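Local coordinates for protein D-glucosaminate-6-phosphate ammonia lyase (Salmonella typhimurium, PDB 7LCE) that works as a pyridoxal-phosphate enzyme of the aminotransferase-like superfamily and occurs here as an assembly of eight chains, at residues Arg110-Asp115 / Leu157-His162; Asp173-Val178 / Leu184-Asp189; Ile5-Gln8 / Lys12-Ile15; Gln321-Gly324 / Ile329-Arg332. One frame throughout, in Å; residues are numbered along the deposited sequence.

Contact 1 of 4, residues Arg110-Asp115 / Leu157-His162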
loop_
_atom_site.group_PDB
_atom_site.type_symbol
_atom_site.label_atom_id
_atom_site.label_comp_id
_atom_site.label_asym_id
_atom_site.label_seq_id
_atom_site.Cartn_x
_atom_site.Cartn_y
_atom_site.Cartn_z
ATOM N N ARG A 110 -23.010 17.331 13.643
ATOM C CA ARG A 110 -21.941 17.567 14.609
ATOM C C ARG A 110 -22.501 18.123 15.912
ATOM O O ARG A 110 -22.020 17.787 17.001
ATOM C CB ARG A 110 -20.895 18.515 14.022
ATOM C CG ARG A 110 -19.863 18.996 15.034
ATOM C CD ARG A 110 -18.719 19.744 14.370
ATOM N NE ARG A 110 -17.709 18.831 13.849
ATOM C CZ ARG A 110 -17.595 18.492 12.573
ATOM N NH1 ARG A 110 -18.403 18.986 11.651
ATOM N NH2 ARG A 110 -16.644 17.636 12.212
ATOM N N GLY A 111 -23.535 18.959 15.825
ATOM C CA GLY A 111 -24.189 19.456 17.019
ATOM C C GLY A 111 -24.896 18.394 17.833
ATOM O O GLY A 111 -25.302 18.677 18.965
ATOM N N HIS A 112 -25.063 17.190 17.286
ATOM C CA HIS A 112 -25.698 16.092 18.001
ATOM C C HIS A 112 -24.710 15.086 18.572
ATOM O O HIS A 112 -25.130 14.166 19.282
ATOM C CB HIS A 112 -26.685 15.367 17.082
ATOM C CG HIS A 112 -27.929 16.149 16.806
ATOM N ND1 HIS A 112 -28.994 15.631 16.101
ATOM C CD2 HIS A 112 -28.280 17.412 17.143
ATOM C CE1 HIS A 112 -29.947 16.541 16.018
ATOM N NE2 HIS A 112 -29.538 17.631 16.641
ATOM N N ASN A 113 -23.416 15.234 18.288
ATOM C CA ASN A 113 -22.422 14.338 18.862
ATOM C C ASN A 113 -22.234 14.696 20.328
ATOM O O ASN A 113 -21.390 15.533 20.667
ATOM C CB ASN A 113 -21.098 14.436 18.102
ATOM C CG ASN A 113 -20.142 13.318 18.452
ATOM O OD1 ASN A 113 -20.196 12.757 19.546
ATOM N ND2 ASN A 113 -19.257 12.988 17.520
ATOM N N VAL A 114 -23.006 14.058 21.206
ATOM C CA VAL A 114 -23.105 14.477 22.595
ATOM C C VAL A 114 -22.577 13.387 23.517
ATOM O O VAL A 114 -22.492 12.209 23.158
ATOM C CB VAL A 114 -24.552 14.842 22.973
ATOM C CG1 VAL A 114 -25.004 16.065 22.192
ATOM C CG2 VAL A 114 -25.475 13.661 22.709
ATOM N N ASP A 115 -22.217 13.809 24.727
ATOM C CA ASP A 115 -21.743 12.933 25.790
ATOM C C ASP A 115 -22.802 12.913 26.885
ATOM O O ASP A 115 -23.084 13.949 27.499
ATOM C CB ASP A 115 -20.401 13.425 26.339
ATOM C CG ASP A 115 -19.701 12.393 27.214
ATOM O OD1 ASP A 115 -20.355 11.812 28.105
ATOM O OD2 ASP A 115 -18.483 12.179 27.024
ATOM N N LEU A 157 -28.592 9.472 11.645
ATOM C CA LEU A 157 -28.877 9.470 13.074
ATOM C C LEU A 157 -29.309 10.860 13.518
ATOM O O LEU A 157 -28.581 11.839 13.310
ATOM C CB LEU A 157 -27.663 9.010 13.879
ATOM C CG LEU A 157 -27.920 8.898 15.383
ATOM C CD1 LEU A 157 -28.789 7.698 15.676
ATOM C CD2 LEU A 157 -26.619 8.812 16.160
ATOM N N TYR A 158 -30.485 10.941 14.131
ATOM C CA TYR A 158 -30.985 12.159 14.749
ATOM C C TYR A 158 -31.079 11.937 16.252
ATOM O O TYR A 158 -31.664 10.945 16.698
ATOM C CB TYR A 158 -32.352 12.544 14.179
ATOM C CG TYR A 158 -32.848 13.904 14.616
ATOM C CD1 TYR A 158 -33.493 14.072 15.836
ATOM C CD2 TYR A 158 -32.688 15.018 13.803
ATOM C CE1 TYR A 158 -33.954 15.313 16.241
ATOM C CE2 TYR A 158 -33.147 16.265 14.199
ATOM C CZ TYR A 158 -33.780 16.406 15.419
ATOM O OH TYR A 158 -34.240 17.640 15.823
ATOM N N VAL A 159 -30.505 12.851 17.028
ATOM C CA VAL A 159 -30.469 12.739 18.482
ATOM C C VAL A 159 -31.346 13.837 19.063
ATOM O O VAL A 159 -31.093 15.027 18.840
ATOM C CB VAL A 159 -29.034 12.838 19.024
ATOM C CG1 VAL A 159 -29.013 12.562 20.520
ATOM C CG2 VAL A 159 -28.112 11.880 18.285
ATOM N N LYS A 160 -32.376 13.442 19.811
ATOM C CA LYS A 160 -33.235 14.378 20.529
ATOM C C LYS A 160 -32.813 14.388 21.992
ATOM O O LYS A 160 -32.988 13.390 22.701
ATOM C CB LYS A 160 -34.705 13.995 20.395
ATOM C CG LYS A 160 -35.631 14.800 21.293
ATOM C CD LYS A 160 -35.653 16.269 20.913
ATOM C CE LYS A 160 -36.578 17.057 21.828
ATOM N NZ LYS A 160 -36.626 18.501 21.467
ATOM N N SER A 161 -32.269 15.512 22.443
ATOM C CA SER A 161 -31.804 15.632 23.817
ATOM C C SER A 161 -31.490 17.092 24.094
ATOM O O SER A 161 -31.202 17.869 23.179
ATOM C CB SER A 161 -30.569 14.761 24.074
ATOM O OG SER A 161 -30.281 14.669 25.459
ATOM N N HIS A 162 -31.555 17.458 25.375
ATOM C CA HIS A 162 -31.046 18.758 25.784
ATOM C C HIS A 162 -29.526 18.820 25.688
ATOM O O HIS A 162 -28.960 19.919 25.687
ATOM C CB HIS A 162 -31.516 19.089 27.202
ATOM C CG HIS A 162 -30.915 18.217 28.259
ATOM N ND1 HIS A 162 -31.344 16.928 28.491
ATOM C CD2 HIS A 162 -29.925 18.450 29.152
ATOM C CE1 HIS A 162 -30.640 16.403 29.478
ATOM N NE2 HIS A 162 -29.772 17.306 29.896
#
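His-112 sets the edge of its imidazole against the face of Tyr-158. The centroids of the His-112 and Tyr-158 rings are 4.9 Å apart and their planes stand at 88°, the geometry of a T-shaped (edge-to-face) stack. His-112 CE1 does the touching, 3.7 Å from Tyr-158 CE2 and displaced from the middle of the phenol ring toward its rim. One face of the imidazole is turned to the Val-159 carbonyl, with Val-159 O 3.4 Å from His-112 CE1. Because CG of His-112 is anti to its carbonyl carbon (chi1 -73°), the ring projects from the 3-10 turn toward the strand end, while His-112 CB meets Val-159 CG2 at 4.0 Å. This is the dense, largely buried half. Further along the packing thins to a single methyl pair, Val-114 CG2 and Val-159 CG1 at 4.3 Å, and beyond it the two segments part toward partly exposed Asp-115 and exposed His-162. Asn-113 O and Asp-115 N bond to Ser-137 and Asn-138 of the second subunit, so the loop also faces a subunit interface. Strand 153-159 itself lies between strands 105-109 and 186-189 of the mixed sheet, with helix 172-181 reaching Tyr-158 through Phe-175.

Contact 2 of 4, residues Asp173-Val178 / Leu184-Asp189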
loop_
_atom_site.group_PDB
_atom_site.type_symbol
_atom_site.label_atom_id
_atom_site.label_comp_id
_atom_site.label_asym_id
_atom_site.label_seq_id
_atom_site.Cartn_x
_atom_site.Cartn_y
_atom_site.Cartn_z
ATOM N N ASP A 173 -37.743 16.757 10.219
ATOM C CA ASP A 173 -38.306 16.608 8.880
ATOM C C ASP A 173 -37.206 16.530 7.830
ATOM O O ASP A 173 -37.308 15.758 6.869
ATOM C CB ASP A 173 -39.254 17.769 8.575
ATOM C CG ASP A 173 -40.462 17.794 9.492
ATOM O OD1 ASP A 173 -40.996 16.709 9.807
ATOM O OD2 ASP A 173 -40.878 18.901 9.897
ATOM N N ASP A 174 -36.146 17.325 7.997
ATOM C CA ASP A 174 -35.046 17.314 7.039
ATOM C C ASP A 174 -34.395 15.939 6.957
ATOM O O ASP A 174 -34.053 15.468 5.866
ATOM C CB ASP A 174 -34.014 18.375 7.421
ATOM C CG ASP A 174 -34.512 19.787 7.180
ATOM O OD1 ASP A 174 -35.087 20.045 6.099
ATOM O OD2 ASP A 174 -34.334 20.638 8.079
ATOM N N PHE A 175 -34.212 15.278 8.102
ATOM C CA PHE A 175 -33.612 13.949 8.094
ATOM C C PHE A 175 -34.520 12.922 7.426
ATOM O O PHE A 175 -34.047 12.080 6.654
ATOM C CB PHE A 175 -33.269 13.523 9.519
ATOM C CG PHE A 175 -31.903 13.956 9.957
ATOM C CD1 PHE A 175 -31.679 15.254 10.377
ATOM C CD2 PHE A 175 -30.840 13.071 9.929
ATOM C CE1 PHE A 175 -30.425 15.661 10.771
ATOM C CE2 PHE A 175 -29.583 13.472 10.321
ATOM C CZ PHE A 175 -29.374 14.769 10.744
ATOM N N VAL A 176 -35.826 12.975 7.705
ATOM C CA VAL A 176 -36.756 12.021 7.105
ATOM C C VAL A 176 -36.730 12.135 5.586
ATOM O O VAL A 176 -36.661 11.128 4.870
ATOM C CB VAL A 176 -38.178 12.229 7.657
ATOM C CG1 VAL A 176 -39.150 11.281 6.978
ATOM C CG2 VAL A 176 -38.197 12.021 9.159
ATOM N N GLN A 177 -36.775 13.367 5.073
ATOM C CA GLN A 177 -36.815 13.565 3.628
ATOM C C GLN A 177 -35.538 13.061 2.966
ATOM O O GLN A 177 -35.590 12.386 1.931
ATOM C CB GLN A 177 -37.040 15.044 3.309
ATOM C CG GLN A 177 -38.355 15.598 3.829
ATOM C CD GLN A 177 -38.530 17.071 3.519
ATOM O OE1 GLN A 177 -38.015 17.572 2.520
ATOM N NE2 GLN A 177 -39.253 17.776 4.382
ATOM N N VAL A 178 -34.380 13.378 3.550
ATOM C CA VAL A 178 -33.113 12.936 2.976
ATOM C C VAL A 178 -32.970 11.422 3.084
ATOM O O VAL A 178 -32.499 10.763 2.148
ATOM C CB VAL A 178 -31.938 13.667 3.649
ATOM C CG1 VAL A 178 -30.613 13.119 3.146
ATOM C CG2 VAL A 178 -32.032 15.161 3.387
ATOM N N LEU A 184 -32.254 4.975 2.738
ATOM C CA LEU A 184 -31.454 4.682 3.904
ATOM C C LEU A 184 -32.311 4.759 5.160
ATOM O O LEU A 184 -33.228 5.582 5.242
ATOM C CB LEU A 184 -30.288 5.667 4.031
ATOM C CG LEU A 184 -29.279 5.637 2.886
ATOM C CD1 LEU A 184 -28.214 6.698 3.099
ATOM C CD2 LEU A 184 -28.656 4.254 2.765
ATOM N N PRO A 185 -32.045 3.915 6.154
ATOM C CA PRO A 185 -32.842 3.966 7.383
ATOM C C PRO A 185 -32.459 5.168 8.231
ATOM O O PRO A 185 -31.285 5.534 8.332
ATOM C CB PRO A 185 -32.497 2.647 8.080
ATOM C CG PRO A 185 -31.122 2.337 7.609
ATOM C CD PRO A 185 -31.055 2.825 6.183
ATOM N N LEU A 186 -33.467 5.787 8.839
ATOM C CA LEU A 186 -33.263 6.901 9.754
ATOM C C LEU A 186 -33.395 6.404 11.185
ATOM O O LEU A 186 -34.408 5.797 11.546
ATOM C CB LEU A 186 -34.272 8.023 9.499
ATOM C CG LEU A 186 -34.255 9.141 10.544
ATOM C CD1 LEU A 186 -32.881 9.792 10.612
ATOM C CD2 LEU A 186 -35.328 10.175 10.262
ATOM N N ILE A 187 -32.374 6.666 11.994
ATOM C CA ILE A 187 -32.326 6.229 13.383
ATOM C C ILE A 187 -32.465 7.458 14.265
ATOM O O ILE A 187 -31.782 8.466 14.049
ATOM C CB ILE A 187 -31.022 5.472 13.685
ATOM C CG1 ILE A 187 -30.861 4.297 12.720
ATOM C CG2 ILE A 187 -30.998 4.984 15.124
ATOM C CD1 ILE A 187 -29.589 3.510 12.921
ATOM N N VAL A 188 -33.347 7.379 15.257
ATOM C CA VAL A 188 -33.612 8.486 16.164
ATOM C C VAL A 188 -33.283 8.041 17.580
ATOM O O VAL A 188 -33.790 7.016 18.050
ATOM C CB VAL A 188 -35.071 8.969 16.071
ATOM C CG1 VAL A 188 -35.360 9.963 17.177
ATOM C CG2 VAL A 188 -35.330 9.597 14.715
ATOM N N ASP A 189 -32.433 8.810 18.250
ATOM C CA ASP A 189 -32.128 8.591 19.656
ATOM C C ASP A 189 -33.059 9.472 20.480
ATOM O O ASP A 189 -32.871 10.691 20.555
ATOM C CB ASP A 189 -30.660 8.902 19.938
ATOM C CG ASP A 189 -30.310 8.812 21.413
ATOM O OD1 ASP A 189 -31.113 8.269 22.203
ATOM O OD2 ASP A 189 -29.211 9.278 21.782
#
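Leu-186 meets Phe-175 and Val-176 where a beta-alpha-beta crossover returns to the sheet: strand 153-159, helix 172-181 and strand 186-189, the two strands being parallel neighbours. Segment 184-189 begins with Leu-184 and Pro-185, which lead into the strand without coming within contact of the helix segment. Leu-186 then carries the whole contact from the strand side. Its side chain starts out toward the helix, and with CG anti to the backbone N (chi1 172°) the two methyls divide between two helix residues. CD1 touches Phe-175 at two points, 3.9 Å from Phe-175 CB and 3.9 Å from Phe-175 CD2. CD2 lies 3.6 Å from Val-176 CG2 and also 3.8 Å from Val-176 N, so it settles against the helix backbone as well. The leucine crosses both partners at about a right angle, and no hydrogen bond joins the segments; the interaction is apolar. The Leu-186 backbone N is hydrogen-bonded to Asp-205 OD2. Ile-187 turns to the other side of the sheet, where it packs on Ala-80 of helix 73-86, while Val-188 continues the strand beyond the contact. Asp-189 brings the strand to the cofactor: its OD2 lies near N1 of the pyridoxal phosphate carried by residue 213, as an aspartate does in fold type I enzymes, while Asp-189 OD1 accepts a weak hydrogen bond from Ala-191 N.

Contact 3 of 4, residues Ile5-Gln8 / Lys12-Ile15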
loop_
_atom_site.group_PDB
_atom_site.type_symbol
_atom_site.label_atom_id
_atom_site.label_comp_id
_atom_site.label_asym_id
_atom_site.label_seq_id
_atom_site.Cartn_x
_atom_site.Cartn_y
_atom_site.Cartn_z
ATOM N N ILE A 5 -32.849 -1.652 51.659
ATOM C CA ILE A 5 -31.896 -2.737 51.445
ATOM C C ILE A 5 -30.476 -2.203 51.288
ATOM O O ILE A 5 -29.511 -2.851 51.713
ATOM C CB ILE A 5 -32.334 -3.587 50.236
ATOM C CG1 ILE A 5 -31.405 -4.784 50.054
ATOM C CG2 ILE A 5 -32.406 -2.745 48.969
ATOM C CD1 ILE A 5 -32.129 -6.021 49.608
ATOM N N TYR A 6 -30.317 -1.017 50.692
ATOM C CA TYR A 6 -28.980 -0.451 50.547
ATOM C C TYR A 6 -28.392 -0.076 51.901
ATOM O O TYR A 6 -27.183 -0.213 52.119
ATOM C CB TYR A 6 -29.011 0.757 49.611
ATOM C CG TYR A 6 -29.539 0.442 48.231
ATOM C CD1 TYR A 6 -28.842 -0.403 47.378
ATOM C CD2 TYR A 6 -30.728 0.995 47.776
ATOM C CE1 TYR A 6 -29.314 -0.690 46.112
ATOM C CE2 TYR A 6 -31.208 0.711 46.514
ATOM C CZ TYR A 6 -30.499 -0.130 45.686
ATOM O OH TYR A 6 -30.976 -0.414 44.426
ATOM N N GLN A 7 -29.230 0.401 52.821
ATOM C CA GLN A 7 -28.754 0.656 54.174
ATOM C C GLN A 7 -28.303 -0.633 54.845
ATOM O O GLN A 7 -27.321 -0.642 55.596
ATOM C CB GLN A 7 -29.842 1.340 54.994
ATOM C CG GLN A 7 -29.853 2.843 54.839
ATOM C CD GLN A 7 -31.050 3.475 55.504
ATOM O OE1 GLN A 7 -32.185 3.298 55.064
ATOM N NE2 GLN A 7 -30.806 4.210 56.583
ATOM N N GLN A 8 -29.008 -1.736 54.581
ATOM C CA GLN A 8 -28.621 -3.025 55.144
ATOM C C GLN A 8 -27.284 -3.511 54.604
ATOM O O GLN A 8 -26.618 -4.312 55.268
ATOM C CB GLN A 8 -29.702 -4.071 54.868
ATOM C CG GLN A 8 -31.052 -3.749 55.487
ATOM C CD GLN A 8 -32.108 -4.786 55.154
ATOM O OE1 GLN A 8 -33.280 -4.629 55.497
ATOM N NE2 GLN A 8 -31.695 -5.858 54.486
ATOM N N LYS A 12 -25.661 4.485 52.130
ATOM C CA LYS A 12 -26.504 5.566 52.616
ATOM C C LYS A 12 -27.910 5.478 52.038
ATOM O O LYS A 12 -28.114 5.067 50.892
ATOM C CB LYS A 12 -25.906 6.924 52.249
ATOM C CG LYS A 12 -24.484 7.135 52.710
ATOM C CD LYS A 12 -23.939 8.434 52.150
ATOM C CE LYS A 12 -23.682 9.431 53.256
ATOM N NZ LYS A 12 -23.077 10.687 52.732
ATOM N N LYS A 13 -28.888 5.872 52.849
ATOM C CA LYS A 13 -30.228 6.096 52.328
ATOM C C LYS A 13 -30.226 7.362 51.483
ATOM O O LYS A 13 -29.778 8.420 51.937
ATOM C CB LYS A 13 -31.235 6.212 53.471
ATOM C CG LYS A 13 -32.633 6.602 53.030
ATOM C CD LYS A 13 -33.598 6.642 54.202
ATOM C CE LYS A 13 -34.970 7.110 53.749
ATOM N NZ LYS A 13 -35.529 6.208 52.702
ATOM N N VAL A 14 -30.721 7.259 50.254
ATOM C CA VAL A 14 -30.670 8.354 49.291
ATOM C C VAL A 14 -32.073 8.911 49.096
ATOM O O VAL A 14 -33.034 8.150 48.922
ATOM C CB VAL A 14 -30.074 7.893 47.950
ATOM C CG1 VAL A 14 -30.055 9.041 46.958
ATOM C CG2 VAL A 14 -28.677 7.331 48.156
ATOM N N ILE A 15 -32.186 10.236 49.120
ATOM C CA ILE A 15 -33.423 10.937 48.798
ATOM C C ILE A 15 -33.168 11.750 47.538
ATOM O O ILE A 15 -32.334 12.665 47.541
ATOM C CB ILE A 15 -33.889 11.844 49.945
ATOM C CG1 ILE A 15 -34.082 11.036 51.226
ATOM C CG2 ILE A 15 -35.180 12.557 49.566
ATOM C CD1 ILE A 15 -34.626 11.854 52.375
#
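The Gln-7 amide is laid flat against the side chain of Lys-13. Lys-13 CB stands over one face of it, 3.4 Å from Gln-7 CD, and lies almost evenly from the two ends of the amide, 3.5 Å from Gln-7 OE1 and 3.7 Å from Gln-7 NE2. Lys-13 CD lies on the same side of the amide plane, 3.7 Å from Gln-7 OE1. The other flat group, the Tyr-6 ring, has Ile-5 CG2 over the centre of one face, while its hydroxyl bonds to Ala-40 O of the third subunit. The first torsion of Gln-7 (chi1 -86°, CG anti to the carbonyl carbon) places Gln-7 CG 4.3 Å from Lys-12 C, and the extended chain beyond carries the amide on to Lys-13. No hydrogen bond crosses between the segments, so the evidence is for van der Waals contact at the surface. At the helix start Asn-4 OD1 accepts from Gln-7 N, consistent with an N-cap. The short helix 5-8 thus rests on the beginning of strand 13-17, which pairs in parallel with strand 327-331 and is backed by helix 352-365 through Lys-13 and Ile-15.

Contact 4 of 4, residues Gln321-Gly324 / Ile329-Arg332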
loop_
_atom_site.group_PDB
_atom_site.type_symbol
_atom_site.label_atom_id
_atom_site.label_comp_id
_atom_site.label_asym_id
_atom_site.label_seq_id
_atom_site.Cartn_x
_atom_site.Cartn_y
_atom_site.Cartn_z
ATOM N N GLN A 321 -23.962 19.938 52.100
ATOM C CA GLN A 321 -24.315 19.269 53.346
ATOM C C GLN A 321 -25.567 18.410 53.206
ATOM O O GLN A 321 -25.759 17.481 53.998
ATOM C CB GLN A 321 -24.488 20.290 54.468
ATOM C CG GLN A 321 -23.185 20.972 54.861
ATOM C CD GLN A 321 -23.310 21.789 56.128
ATOM O OE1 GLN A 321 -24.246 21.609 56.907
ATOM N NE2 GLN A 321 -22.355 22.684 56.349
ATOM N N LEU A 322 -26.427 18.704 52.229
ATOM C CA LEU A 322 -27.553 17.819 51.956
ATOM C C LEU A 322 -27.081 16.476 51.412
ATOM O O LEU A 322 -27.574 15.422 51.831
ATOM C CB LEU A 322 -28.518 18.484 50.979
ATOM C CG LEU A 322 -29.363 19.611 51.567
ATOM C CD1 LEU A 322 -30.099 20.349 50.464
ATOM C CD2 LEU A 322 -30.341 19.045 52.581
ATOM N N ARG A 323 -26.124 16.491 50.480
ATOM C CA ARG A 323 -25.611 15.240 49.929
ATOM C C ARG A 323 -24.711 14.516 50.922
ATOM O O ARG A 323 -24.806 13.294 51.077
ATOM C CB ARG A 323 -24.845 15.505 48.636
ATOM C CG ARG A 323 -25.682 16.047 47.498
ATOM C CD ARG A 323 -24.808 16.308 46.287
ATOM N NE ARG A 323 -23.733 17.240 46.605
ATOM C CZ ARG A 323 -22.771 17.590 45.764
ATOM N NH1 ARG A 323 -22.718 17.108 44.533
ATOM N NH2 ARG A 323 -21.837 18.447 46.168
ATOM N N GLY A 324 -23.821 15.251 51.592
ATOM C CA GLY A 324 -22.830 14.631 52.455
ATOM C C GLY A 324 -23.378 14.058 53.745
ATOM O O GLY A 324 -22.704 13.238 54.376
ATOM N N ILE A 329 -29.131 13.590 50.447
ATOM C CA ILE A 329 -30.228 14.315 49.811
ATOM C C ILE A 329 -29.680 15.052 48.595
ATOM O O ILE A 329 -28.838 15.949 48.730
ATOM C CB ILE A 329 -30.910 15.287 50.784
ATOM C CG1 ILE A 329 -31.545 14.523 51.948
ATOM C CG2 ILE A 329 -31.949 16.124 50.057
ATOM C CD1 ILE A 329 -31.837 15.386 53.150
ATOM N N TYR A 330 -30.158 14.671 47.411
ATOM C CA TYR A 330 -29.700 15.242 46.147
ATOM C C TYR A 330 -30.768 16.197 45.622
ATOM O O TYR A 330 -31.849 15.765 45.209
ATOM C CB TYR A 330 -29.402 14.137 45.135
ATOM C CG TYR A 330 -28.150 13.344 45.443
ATOM C CD1 TYR A 330 -28.179 12.284 46.340
ATOM C CD2 TYR A 330 -26.942 13.653 44.834
ATOM C CE1 TYR A 330 -27.037 11.557 46.624
ATOM C CE2 TYR A 330 -25.794 12.932 45.111
ATOM C CZ TYR A 330 -25.846 11.885 46.007
ATOM O OH TYR A 330 -24.705 11.163 46.286
ATOM N N ALA A 331 -30.463 17.490 45.638
ATOM C CA ALA A 331 -31.348 18.515 45.103
ATOM C C ALA A 331 -30.843 19.016 43.753
ATOM O O ALA A 331 -29.743 18.684 43.307
ATOM C CB ALA A 331 -31.472 19.678 46.089
ATOM N N ARG A 332 -31.667 19.839 43.102
ATOM C CA ARG A 332 -31.278 20.443 41.834
ATOM C C ARG A 332 -30.311 21.588 42.110
ATOM O O ARG A 332 -30.660 22.554 42.799
ATOM C CB ARG A 332 -32.505 20.946 41.075
ATOM C CG ARG A 332 -33.354 19.855 40.446
ATOM C CD ARG A 332 -34.582 20.438 39.755
ATOM N NE ARG A 332 -34.250 21.274 38.607
ATOM C CZ ARG A 332 -34.130 20.829 37.365
ATOM N NH1 ARG A 332 -34.299 19.549 37.069
ATOM N NH2 ARG A 332 -33.835 21.688 36.393
#
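The return from helix 315-324 into strand 327-331 is closed by one backbone hydrogen bond, from Ile-329 N to Leu-322 O. Its length is 2.8 Å between those atoms and its N-H...O angle 162°, so it is nearly straight at the donor. At the acceptor, however, the nitrogen lies 46° out of the carbonyl plane, above it and not on a lone pair. Beside this bond the side chains of Leu-322 and Ile-329 pack together, Leu-322 CD2 being 4.0 Å from Ile-329 CD1. Leu-322 CB also lies 3.4 Å from the backbone atom Ile-329 O. The pair is buried, with Leu-360 of helix 352-365 and Phe-341 of strand 340-343 against Leu-322.

The outer part of the contact is formed by Arg-323 and Tyr-330. Arg-323 CG lies 4.1 Å from the centroid of the Tyr-330 ring and 23° off its normal, a CH-pi contact over the face, while Arg-323 CD reaches Tyr-330 CD2 at 3.7 Å. The arginine chain bends at its third torsion, and its guanidinium stands nearly perpendicular to the ring. Arg-323 NE is in a salt bridge with Glu-319 OE1, and Tyr-330 OH is in a hydrogen bond to Glu-46 of the third subunit.

Chemically, then, the arginine offers the tyrosine its aliphatic stem while its charge is probably at least partly balanced by Glu-319, with Lys-333 NZ close to Arg-323 NH1, and the strand supplies an N-H to a carbonyl close to the helix end, where helical donors run out.

From the N terminus the four contacts follow one another in series; none nests in or crosses another. Contact 3 closes a loop of three residues between the first helix and its strand. Contact 1 bridges 41 residues, and contact 2 spans only the tail of a helix and the turn after it. Contact 4 closes a similar short return in the C-terminal part, before strand 340-343. Contacts 1 and 2 meet in the mixed sheet, where Tyr-158 O and Asp-189 N are 2.7 Å apart, a probable hydrogen bond. Contacts 3 and 4 meet in the two-stranded sheet through Ile-15 and Tyr-330. Centres of contacts 2 and 3 lie about 44 Å apart, across the chain's centre.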